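Local atomic coordinates of protein CT_858 (Chlamydia trachomatis, PDB entry 3DOR), a protein that is a secreted chlamydial protease, probably acting as a serine-type endopeptidase of the S41 family and found as a dimer in its mature form. Residues 258-269 with 275-283. Sequence-based numbering, arbitrary orientation.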
ATOM      1  N   THR B 258      10.218  23.892   7.579  1.00 26.28           N
ATOM      2  CA  THR B 258       9.328  24.565   8.524  1.00 25.06           C
ATOM      3  C   THR B 258       9.559  26.069   8.602  1.00 23.44           C
ATOM      4  O   THR B 258       8.611  26.852   8.570  1.00 20.34           O
ATOM      5  CB  THR B 258       9.465  23.963   9.955  1.00 26.90           C
ATOM      6  OG1 THR B 258       9.032  22.604   9.935  1.00 28.88           O
ATOM      7  CG2 THR B 258       8.604  24.720  10.957  1.00 25.23           C
ATOM      8  N   ASP B 259      10.818  26.478   8.696  1.00 24.01           N
ATOM      9  CA  ASP B 259      11.137  27.896   8.815  1.00 24.73           C
ATOM     10  C   ASP B 259      11.281  28.664   7.513  1.00 23.90           C
ATOM     11  O   ASP B 259      11.105  29.879   7.489  1.00 24.23           O
ATOM     12  CB  ASP B 259      12.409  28.080   9.652  1.00 27.05           C
ATOM     13  CG  ASP B 259      12.162  27.873  11.138  1.00 30.23           C
ATOM     14  OD1 ASP B 259      13.140  27.774  11.909  1.00 33.78           O
ATOM     15  OD2 ASP B 259      10.985  27.824  11.537  1.00 31.06           O
ATOM     16  N   GLY B 260      11.596  27.985   6.421  1.00 24.11           N
ATOM     17  CA  GLY B 260      11.749  28.728   5.184  1.00 22.68           C
ATOM     18  C   GLY B 260      13.030  29.540   5.240  1.00 25.32           C
ATOM     19  O   GLY B 260      13.903  29.292   6.089  1.00 24.65           O
ATOM     20  N   PHE B 261      13.137  30.541   4.376  1.00 23.96           N
ATOM     21  CA  PHE B 261      14.363  31.325   4.305  1.00 24.04           C
ATOM     22  C   PHE B 261      14.210  32.824   4.475  1.00 25.00           C
ATOM     23  O   PHE B 261      15.179  33.561   4.350  1.00 26.55           O
ATOM     24  CB  PHE B 261      15.039  31.033   2.965  1.00 26.91           C
ATOM     25  CG  PHE B 261      14.149  31.284   1.775  1.00 24.51           C
ATOM     26  CD1 PHE B 261      13.973  32.571   1.279  1.00 26.66           C
ATOM     27  CD2 PHE B 261      13.474  30.237   1.165  1.00 25.17           C
ATOM     28  CE1 PHE B 261      13.135  32.810   0.190  1.00 25.35           C
ATOM     29  CE2 PHE B 261      12.631  30.463   0.075  1.00 25.02           C
ATOM     30  CZ  PHE B 261      12.464  31.756  -0.413  1.00 24.61           C
ATOM     31  N   LEU B 262      13.002  33.282   4.762  1.00 24.16           N
ATOM     32  CA  LEU B 262      12.769  34.706   4.942  1.00 26.14           C
ATOM     33  C   LEU B 262      13.048  35.197   6.366  1.00 28.79           C
ATOM     34  O   LEU B 262      12.620  34.582   7.351  1.00 27.86           O
ATOM     35  CB  LEU B 262      11.328  35.044   4.567  1.00 24.76           C
ATOM     36  CG  LEU B 262      10.921  34.653   3.143  1.00 24.67           C
ATOM     37  CD1 LEU B 262       9.438  34.889   2.959  1.00 22.53           C
ATOM     38  CD2 LEU B 262      11.738  35.470   2.134  1.00 24.71           C
ATOM     39  N   PRO B 263      13.802  36.301   6.492  1.00 29.78           N
ATOM     40  CA  PRO B 263      14.107  36.851   7.819  1.00 30.36           C
ATOM     41  C   PRO B 263      12.865  37.548   8.386  1.00 29.94           C
ATOM     42  O   PRO B 263      11.921  37.823   7.644  1.00 29.35           O
ATOM     43  CB  PRO B 263      15.272  37.813   7.542  1.00 31.48           C
ATOM     44  CG  PRO B 263      15.110  38.172   6.097  1.00 32.94           C
ATOM     45  CD  PRO B 263      14.669  36.891   5.456  1.00 30.25           C
ATOM     46  N   VAL B 264      12.846  37.824   9.689  1.00 29.41           N
ATOM     47  CA  VAL B 264      11.679  38.470  10.289  1.00 29.88           C
ATOM     48  C   VAL B 264      11.410  39.800   9.609  1.00 30.71           C
ATOM     49  O   VAL B 264      12.340  40.504   9.220  1.00 32.66           O
ATOM     50  CB  VAL B 264      11.856  38.682  11.820  1.00 29.82           C
ATOM     51  CG1 VAL B 264      12.107  37.352  12.492  1.00 26.58           C
ATOM     52  CG2 VAL B 264      13.006  39.625  12.099  1.00 30.32           C
ATOM     53  N   ILE B 265      10.132  40.139   9.468  1.00 31.05           N
ATOM     54  CA  ILE B 265       9.732  41.368   8.800  1.00 30.89           C
ATOM     55  C   ILE B 265       9.879  42.629   9.655  1.00 33.08           C
ATOM     56  O   ILE B 265       9.836  43.746   9.140  1.00 32.95           O
ATOM     57  CB  ILE B 265       8.270  41.249   8.302  1.00 32.49           C
ATOM     58  CG1 ILE B 265       7.321  41.077   9.498  1.00 28.87           C
ATOM     59  CG2 ILE B 265       8.154  40.060   7.348  1.00 30.06           C
ATOM     60  CD1 ILE B 265       5.857  40.932   9.131  1.00 27.16           C
ATOM     61  N   GLY B 266      10.061  42.449  10.956  1.00 33.75           N
ATOM     62  CA  GLY B 266      10.213  43.594  11.832  1.00 34.89           C
ATOM     63  C   GLY B 266      10.410  43.150  13.264  1.00 37.02           C
ATOM     64  O   GLY B 266      10.492  41.948  13.525  1.00 35.72           O
ATOM     65  N   PRO B 267      10.506  44.093  14.217  1.00 37.60           N
ATOM     66  CA  PRO B 267      10.693  43.715  15.618  1.00 38.44           C
ATOM     67  C   PRO B 267       9.529  42.859  16.103  1.00 38.63           C
ATOM     68  O   PRO B 267       8.368  43.254  16.021  1.00 36.82           O
ATOM     69  CB  PRO B 267      10.790  45.066  16.337  1.00 37.85           C
ATOM     70  CG  PRO B 267      10.027  45.993  15.445  1.00 41.11           C
ATOM     71  CD  PRO B 267      10.471  45.557  14.072  1.00 38.88           C
ATOM     72  N   VAL B 268       9.862  41.675  16.599  1.00 39.31           N
ATOM     73  CA  VAL B 268       8.871  40.729  17.080  1.00 40.96           C
ATOM     74  C   VAL B 268       8.223  41.118  18.402  1.00 40.35           C
ATOM     75  O   VAL B 268       8.909  41.387  19.384  1.00 42.07           O
ATOM     76  CB  VAL B 268       9.505  39.339  17.238  1.00 41.48           C
ATOM     77  CG1 VAL B 268       8.488  38.359  17.798  1.00 42.02           C
ATOM     78  CG2 VAL B 268      10.021  38.864  15.892  1.00 41.99           C
ATOM     79  N   ILE B 269       6.896  41.144  18.425  1.00 39.30           N
ATOM     80  CA  ILE B 269       6.182  41.472  19.644  1.00 39.44           C
ATOM     81  C   ILE B 269       5.671  40.166  20.268  1.00 38.55           C
ATOM     82  O   ILE B 269       5.412  40.099  21.471  1.00 39.55           O
ATOM     83  CB  ILE B 269       5.007  42.469  19.368  1.00 41.77           C
ATOM     84  CG1 ILE B 269       3.671  41.740  19.333  1.00 43.57           C
ATOM     85  CG2 ILE B 269       5.240  43.216  18.069  1.00 42.71           C
ATOM     86  CD1 ILE B 269       3.030  41.632  20.699  1.00 46.85           C
ATOM     87  N   LEU B 275       4.974  23.810  16.445  1.00 32.18           N
ATOM     88  CA  LEU B 275       5.417  23.252  15.177  1.00 30.77           C
ATOM     89  C   LEU B 275       5.579  24.290  14.059  1.00 29.16           C
ATOM     90  O   LEU B 275       6.506  24.205  13.256  1.00 29.02           O
ATOM     91  CB  LEU B 275       4.413  22.181  14.737  1.00 31.31           C
ATOM     92  CG  LEU B 275       4.837  20.712  14.629  1.00 34.78           C
ATOM     93  CD1 LEU B 275       5.732  20.298  15.791  1.00 35.74           C
ATOM     94  CD2 LEU B 275       3.580  19.856  14.584  1.00 33.36           C
ATOM     95  N   PHE B 276       4.671  25.260  14.007  1.00 26.65           N
ATOM     96  CA  PHE B 276       4.700  26.295  12.975  1.00 24.87           C
ATOM     97  C   PHE B 276       5.560  27.502  13.318  1.00 24.50           C
ATOM     98  O   PHE B 276       5.647  27.912  14.475  1.00 25.27           O
ATOM     99  CB  PHE B 276       3.291  26.858  12.703  1.00 23.07           C
ATOM    100  CG  PHE B 276       2.321  25.876  12.121  1.00 22.94           C
ATOM    101  CD1 PHE B 276       1.539  25.078  12.944  1.00 23.13           C
ATOM    102  CD2 PHE B 276       2.157  25.784  10.742  1.00 23.17           C
ATOM    103  CE1 PHE B 276       0.591  24.192  12.397  1.00 25.17           C
ATOM    104  CE2 PHE B 276       1.216  24.906  10.185  1.00 24.96           C
ATOM    105  CZ  PHE B 276       0.432  24.109  11.013  1.00 23.50           C
ATOM    106  N   ARG B 277       6.182  28.090  12.305  1.00 23.27           N
ATOM    107  CA  ARG B 277       6.929  29.315  12.534  1.00 23.50           C
ATOM    108  C   ARG B 277       5.836  30.386  12.418  1.00 23.41           C
ATOM    109  O   ARG B 277       5.196  30.529  11.371  1.00 23.20           O
ATOM    110  CB  ARG B 277       7.992  29.559  11.457  1.00 22.84           C
ATOM    111  CG  ARG B 277       8.671  30.917  11.628  1.00 24.36           C
ATOM    112  CD  ARG B 277       9.819  31.165  10.659  1.00 26.30           C
ATOM    113  NE  ARG B 277      10.425  32.469  10.918  1.00 25.98           N
ATOM    114  CZ  ARG B 277      11.228  33.108  10.078  1.00 28.61           C
ATOM    115  NH1 ARG B 277      11.539  32.572   8.908  1.00 31.07           N
ATOM    116  NH2 ARG B 277      11.708  34.298  10.400  1.00 28.10           N
ATOM    117  N   ALA B 278       5.608  31.126  13.492  1.00 21.88           N
ATOM    118  CA  ALA B 278       4.583  32.147  13.471  1.00 21.02           C
ATOM    119  C   ALA B 278       4.892  33.210  14.505  1.00 23.49           C
ATOM    120  O   ALA B 278       5.325  32.899  15.622  1.00 23.63           O
ATOM    121  CB  ALA B 278       3.221  31.515  13.752  1.00 21.60           C
ATOM    122  N   TYR B 279       4.669  34.464  14.137  1.00 20.93           N
ATOM    123  CA  TYR B 279       4.936  35.550  15.052  1.00 22.49           C
ATOM    124  C   TYR B 279       4.175  36.794  14.655  1.00 23.23           C
ATOM    125  O   TYR B 279       3.459  36.812  13.651  1.00 22.59           O
ATOM    126  CB  TYR B 279       6.448  35.837  15.097  1.00 23.73           C
ATOM    127  CG  TYR B 279       7.044  36.298  13.781  1.00 24.62           C
ATOM    128  CD1 TYR B 279       7.004  37.638  13.410  1.00 24.29           C
ATOM    129  CD2 TYR B 279       7.626  35.383  12.894  1.00 25.18           C
ATOM    130  CE1 TYR B 279       7.522  38.068  12.192  1.00 25.48           C
ATOM    131  CE2 TYR B 279       8.149  35.804  11.668  1.00 24.66           C
ATOM    132  CZ  TYR B 279       8.089  37.147  11.327  1.00 26.22           C
ATOM    133  OH  TYR B 279       8.577  37.577  10.115  1.00 29.77           O
ATOM    134  N   ILE B 280       4.316  37.828  15.470  1.00 23.59           N
ATOM    135  CA  ILE B 280       3.676  39.104  15.225  1.00 25.21           C
ATOM    136  C   ILE B 280       4.778  40.141  15.322  1.00 27.10           C
ATOM    137  O   ILE B 280       5.565  40.101  16.263  1.00 29.59           O
ATOM    138  CB  ILE B 280       2.615  39.426  16.293  1.00 24.50           C
ATOM    139  CG1 ILE B 280       1.503  38.378  16.272  1.00 24.76           C
ATOM    140  CG2 ILE B 280       2.028  40.795  16.039  1.00 24.99           C
ATOM    141  CD1 ILE B 280       0.391  38.654  17.284  1.00 23.33           C
ATOM    142  N   SER B 281       4.849  41.038  14.342  1.00 27.99           N
ATOM    143  CA  SER B 281       5.841  42.113  14.328  1.00 30.49           C
ATOM    144  C   SER B 281       5.113  43.400  13.993  1.00 31.36           C
ATOM    145  O   SER B 281       3.930  43.377  13.677  1.00 31.31           O
ATOM    146  CB  SER B 281       6.912  41.877  13.260  1.00 30.64           C
ATOM    147  OG  SER B 281       7.678  40.723  13.540  1.00 37.08           O
ATOM    148  N   SER B 282       5.817  44.522  14.072  1.00 34.19           N
ATOM    149  CA  SER B 282       5.223  45.809  13.733  1.00 37.20           C
ATOM    150  C   SER B 282       5.749  46.233  12.371  1.00 37.30           C
ATOM    151  O   SER B 282       6.954  46.198  12.126  1.00 39.82           O
ATOM    152  CB  SER B 282       5.597  46.860  14.773  1.00 38.45           C
ATOM    153  OG  SER B 282       7.000  46.892  14.954  1.00 42.98           O
ATOM    154  N   VAL B 283       4.836  46.603  11.479  1.00 37.25           N
ATOM    155  CA  VAL B 283       5.188  47.053  10.137  1.00 34.59           C
ATOM    156  C   VAL B 283       4.840  48.540  10.045  1.00 34.71           C
ATOM    157  O   VAL B 283       3.738  48.946  10.416  1.00 31.22           O
ATOM    158  CB  VAL B 283       4.393  46.269   9.074  1.00 35.69           C
ATOM    159  CG1 VAL B 283       4.639  46.856   7.693  1.00 33.68           C
ATOM    160  CG2 VAL B 283       4.806  44.803   9.101  1.00 35.22           C
TER
HETATM  161  O   HOH W   1       6.110  26.835   9.687  1.00 22.70           O
HETATM  162  O   HOH W   2       7.798  21.938  12.452  1.00 39.19           O
HETATM  163  O   HOH W   3       9.616  35.988   8.305  1.00 33.52           O
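R277 and Y279 reach out from the strand 278-284 side of a β hairpin and fasten the loop that leads into its partner, strand 268-271, an edge strand, within this chain, of a mixed seven-stranded sheet. With CG anti to the backbone N (chi1 174°) and the chain extended as far as NE, R277 carries its guanidinium into the bend of 259-262. There NH1 is shared by two backbone carbonyl oxygens that lie close to the guanidinium plane: it donates to L262 O at 2.8 Å, almost in line with that C=O bond, and to D259 O at 3.1 Å. A weak bond from NH2 also reaches L262 O; the two stronger bonds of NH1 probably hold the guanidinium in its orientation. The D259 carboxylate lies against the aliphatic part instead, OD2 3.5 Å from R277 CB, its plane turned 68° from the guanidinium.

Two residues on, Y279 lifts its ring to the loop, and its OH accepts the backbone N-H of I265 (N to OH 3.1 Å). Water 3 joins the same hydroxyl to P263 O while lying above one guanidinium face of R277, displaced toward its rim. I265 packs with CG1 at the ring edge, 4.0 Å from Y279 CE1, and with CD1 on V283 CG2; F295 of strand 290-297 meets the ring as well.

Where the two arms of the hairpin close up, I269 N donates to I280 O at 2.7 Å (164° at the hydrogen), and S281 OG gives its proton to G266 O at 3.1 Å, approaching from above the carbonyl plane.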